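Long-range contact in ileal Bile Acid-Binding Protein (PDB 3ELZ), which binds cholate and, like its relatives among the fatty-acid binding proteins, probably carries bile acids and other lipids through the cytoplasm: residues 12-17 against 128-133. Residues are numbered along the deposited sequence; the frame is centred on the assembly and turned at random.
Sequences TESQEG and VRTSKK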
ATOM      1  N   THR A  12       7.555   7.365  -3.939  1.00 35.84           N
ATOM      2  CA  THR A  12       6.316   7.868  -4.540  1.00 36.24           C
ATOM      3  C   THR A  12       6.618   8.975  -5.561  1.00 36.16           C
ATOM      4  O   THR A  12       7.413   9.883  -5.291  1.00 36.11           O
ATOM      5  CB  THR A  12       5.300   8.374  -3.469  1.00 36.27           C
ATOM      6  OG1 THR A  12       4.985   7.314  -2.560  1.00 37.21           O
ATOM      7  CG2 THR A  12       3.987   8.841  -4.122  1.00 36.99           C
ATOM      8  N   GLU A  13       6.004   8.877  -6.737  1.00 36.01           N
ATOM      9  CA  GLU A  13       6.086   9.946  -7.725  1.00 36.04           C
ATOM     10  C   GLU A  13       4.716  10.524  -8.087  1.00 35.98           C
ATOM     11  O   GLU A  13       4.625  11.693  -8.455  1.00 36.08           O
ATOM     12  CB  GLU A  13       6.863   9.503  -8.978  1.00 36.20           C
ATOM     13  CG  GLU A  13       6.242   8.336  -9.749  1.00 36.70           C
ATOM     14  CD  GLU A  13       6.791   8.184 -11.158  1.00 36.11           C
ATOM     15  OE1 GLU A  13       7.796   8.833 -11.497  1.00 36.92           O
ATOM     16  OE2 GLU A  13       6.208   7.408 -11.937  1.00 38.44           O
ATOM     17  N   SER A  14       3.658   9.717  -7.987  1.00 35.69           N
ATOM     18  CA  SER A  14       2.292  10.212  -8.219  1.00 35.30           C
ATOM     19  C   SER A  14       1.232   9.510  -7.370  1.00 35.15           C
ATOM     20  O   SER A  14       1.392   8.353  -6.983  1.00 35.03           O
ATOM     21  CB  SER A  14       1.917  10.163  -9.712  1.00 35.46           C
ATOM     22  OG  SER A  14       1.675   8.842 -10.165  1.00 35.55           O
ATOM     23  N   GLN A  15       0.171  10.251  -7.059  1.00 34.97           N
ATOM     24  CA  GLN A  15      -1.031   9.717  -6.426  1.00 35.14           C
ATOM     25  C   GLN A  15      -2.251  10.241  -7.177  1.00 34.65           C
ATOM     26  O   GLN A  15      -2.507  11.451  -7.201  1.00 34.84           O
ATOM     27  CB  GLN A  15      -1.137  10.138  -4.955  1.00 35.31           C
ATOM     28  CG  GLN A  15       0.074   9.829  -4.115  1.00 37.11           C
ATOM     29  CD  GLN A  15      -0.269   9.572  -2.670  1.00 37.74           C
ATOM     30  OE1 GLN A  15       0.152  10.307  -1.785  1.00 38.07           O
ATOM     31  NE2 GLN A  15      -1.044   8.530  -2.425  1.00 38.95           N
ATOM     32  N   GLU A  16      -2.990   9.327  -7.796  1.00 33.99           N
ATOM     33  CA  GLU A  16      -4.219   9.664  -8.494  1.00 33.38           C
ATOM     34  C   GLU A  16      -5.389   9.157  -7.669  1.00 32.27           C
ATOM     35  O   GLU A  16      -5.358   8.025  -7.194  1.00 31.81           O
ATOM     36  CB  GLU A  16      -4.243   9.020  -9.895  1.00 34.01           C
ATOM     37  CG  GLU A  16      -2.925   9.093 -10.689  1.00 36.06           C
ATOM     38  CD  GLU A  16      -2.586  10.492 -11.131  1.00 40.71           C
ATOM     39  OE1 GLU A  16      -3.414  11.404 -10.907  1.00 43.09           O
ATOM     40  OE2 GLU A  16      -1.494  10.693 -11.711  1.00 43.58           O
ATOM     41  N   GLY A  17      -6.419   9.987  -7.512  1.00 31.64           N
ATOM     42  CA  GLY A  17      -7.605   9.635  -6.724  1.00 30.87           C
ATOM     43  C   GLY A  17      -7.395   9.813  -5.223  1.00 30.72           C
ATOM     44  O   GLY A  17      -8.167   9.295  -4.416  1.00 30.52           O
ATOM     45  N   VAL A 128      -4.632   5.267  -6.930  1.00 32.72           N
ATOM     46  CA  VAL A 128      -3.490   4.630  -7.586  1.00 32.53           C
ATOM     47  C   VAL A 128      -2.217   5.382  -7.235  1.00 32.79           C
ATOM     48  O   VAL A 128      -2.034   6.548  -7.603  1.00 33.10           O
ATOM     49  CB  VAL A 128      -3.645   4.545  -9.136  1.00 32.81           C
ATOM     50  CG1 VAL A 128      -2.406   3.889  -9.771  1.00 32.88           C
ATOM     51  CG2 VAL A 128      -4.882   3.776  -9.518  1.00 31.85           C
ATOM     52  N   ARG A 129      -1.335   4.704  -6.515  1.00 32.75           N
ATOM     53  CA  ARG A 129      -0.080   5.283  -6.087  1.00 32.89           C
ATOM     54  C   ARG A 129       1.040   4.654  -6.916  1.00 32.52           C
ATOM     55  O   ARG A 129       1.157   3.432  -6.995  1.00 32.67           O
ATOM     56  CB  ARG A 129       0.103   5.033  -4.591  1.00 33.28           C
ATOM     57  CG  ARG A 129       1.269   5.751  -3.962  1.00 35.28           C
ATOM     58  CD  ARG A 129       1.723   4.972  -2.745  1.00 38.24           C
ATOM     59  NE  ARG A 129       1.397   5.620  -1.489  1.00 39.54           N
ATOM     60  CZ  ARG A 129       1.326   4.995  -0.319  1.00 39.91           C
ATOM     61  NH1 ARG A 129       1.538   3.684  -0.235  1.00 37.56           N
ATOM     62  NH2 ARG A 129       1.043   5.693   0.774  1.00 40.62           N
ATOM     63  N   THR A 130       1.830   5.485  -7.582  1.00 32.48           N
ATOM     64  CA  THR A 130       2.931   4.982  -8.408  1.00 32.17           C
ATOM     65  C   THR A 130       4.281   5.395  -7.814  1.00 32.42           C
ATOM     66  O   THR A 130       4.469   6.548  -7.421  1.00 32.29           O
ATOM     67  CB  THR A 130       2.795   5.435  -9.877  1.00 32.25           C
ATOM     68  OG1 THR A 130       1.445   5.214 -10.327  1.00 31.29           O
ATOM     69  CG2 THR A 130       3.782   4.674 -10.788  1.00 31.28           C
ATOM     70  N   SER A 131       5.204   4.439  -7.735  1.00 32.51           N
ATOM     71  CA  SER A 131       6.521   4.679  -7.146  1.00 32.89           C
ATOM     72  C   SER A 131       7.629   4.291  -8.112  1.00 32.88           C
ATOM     73  O   SER A 131       7.582   3.221  -8.720  1.00 33.07           O
ATOM     74  CB  SER A 131       6.703   3.895  -5.831  1.00 32.67           C
ATOM     75  OG  SER A 131       5.919   4.424  -4.773  1.00 34.15           O
ATOM     76  N   LYS A 132       8.625   5.158  -8.237  1.00 33.04           N
ATOM     77  CA  LYS A 132       9.792   4.865  -9.062  1.00 33.72           C
ATOM     78  C   LYS A 132      10.916   4.255  -8.236  1.00 33.71           C
ATOM     79  O   LYS A 132      11.064   4.555  -7.050  1.00 34.01           O
ATOM     80  CB  LYS A 132      10.274   6.107  -9.828  1.00 33.38           C
ATOM     81  CG  LYS A 132      10.723   7.279  -8.963  1.00 34.02           C
ATOM     82  CD  LYS A 132      11.310   8.391  -9.823  1.00 34.40           C
ATOM     83  CE  LYS A 132      11.747   9.580  -8.983  1.00 35.51           C
ATOM     84  NZ  LYS A 132      13.122   9.418  -8.423  1.00 37.84           N
ATOM     85  N   LYS A 133      11.692   3.387  -8.877  1.00 34.05           N
ATOM     86  CA  LYS A 133      12.865   2.779  -8.271  1.00 34.42           C
ATOM     87  C   LYS A 133      13.903   3.851  -7.932  1.00 34.40           C
ATOM     88  O   LYS A 133      14.192   4.722  -8.748  1.00 34.36           O
ATOM     89  CB  LYS A 133      13.464   1.748  -9.240  1.00 34.52           C
ATOM     90  CG  LYS A 133      14.464   0.771  -8.624  1.00 35.33           C
ATOM     91  CD  LYS A 133      13.794  -0.182  -7.626  1.00 35.93           C
ATOM     92  CE  LYS A 133      14.632  -1.431  -7.383  1.00 36.88           C
ATOM     93  NZ  LYS A 133      15.978  -1.149  -6.788  1.00 36.98           N
TER
HETATM   94  O   HOH W   1      -0.162   7.028  -9.789  1.00 17.80           O
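Glu13 and Ser14 both face Thr130 in a classic beta bulge between the antiparallel strands 8-16 and 124-133, the first and last of the fatty-acid binding protein β-barrel. The carbonyl of Thr130 serves both residues. Glu13 N reaches Thr130 O at 2.9 Å, in the carbonyl plane and almost straight, whereas Ser14 N makes a weak bond to that same oxygen at 3.3 Å. Thr130 N returns a bond to Ser14 O at 3.0 Å and closes the bulge. Beyond it the pairing is regular. Gln15 and Arg129 form a non-hydrogen-bonded pair, with no backbone bond between them; the CA-H of Gln15 points to Val128 O and that of Arg129 to Ser14 O. Glu16 and Val128 then form a hydrogen-bonded pair through both their N and O atoms, just before Gly17 takes the N-cap position of helix 18-24.

On the face carrying Thr12, Gln15, Arg129 and Ser131, the Gln15 and Arg129 side chains run alongside each other in the same direction, their amide and guanidinium planes 45° apart. Gln15 NE2 lies 3.9 Å from Arg129 NE, while the Thr12 side chain crosses that of Arg129 at about a right angle, its OG1 4.0 Å from Arg129 CD. This face turns toward the ligand cavity: Arg129 NH2 makes a weak hydrogen bond to a bound cholate, close to the cholate-binding residues Gln55 and Tyr57.

At the bulge, Glu13 CG sits between its own N and carbonyl carbon (chi1 62°), packing 3.4 Å from Thr130 O; its OE2 forms a salt bridge with Lys111 of strand 111-119, which flanks strand 124-133. On the side of Ser14 and Thr130 a water ties the two strands together, hydrogen-bonded to Ser14 OG and Thr130 OG1 and donating to Val128 O at 2.9 Å.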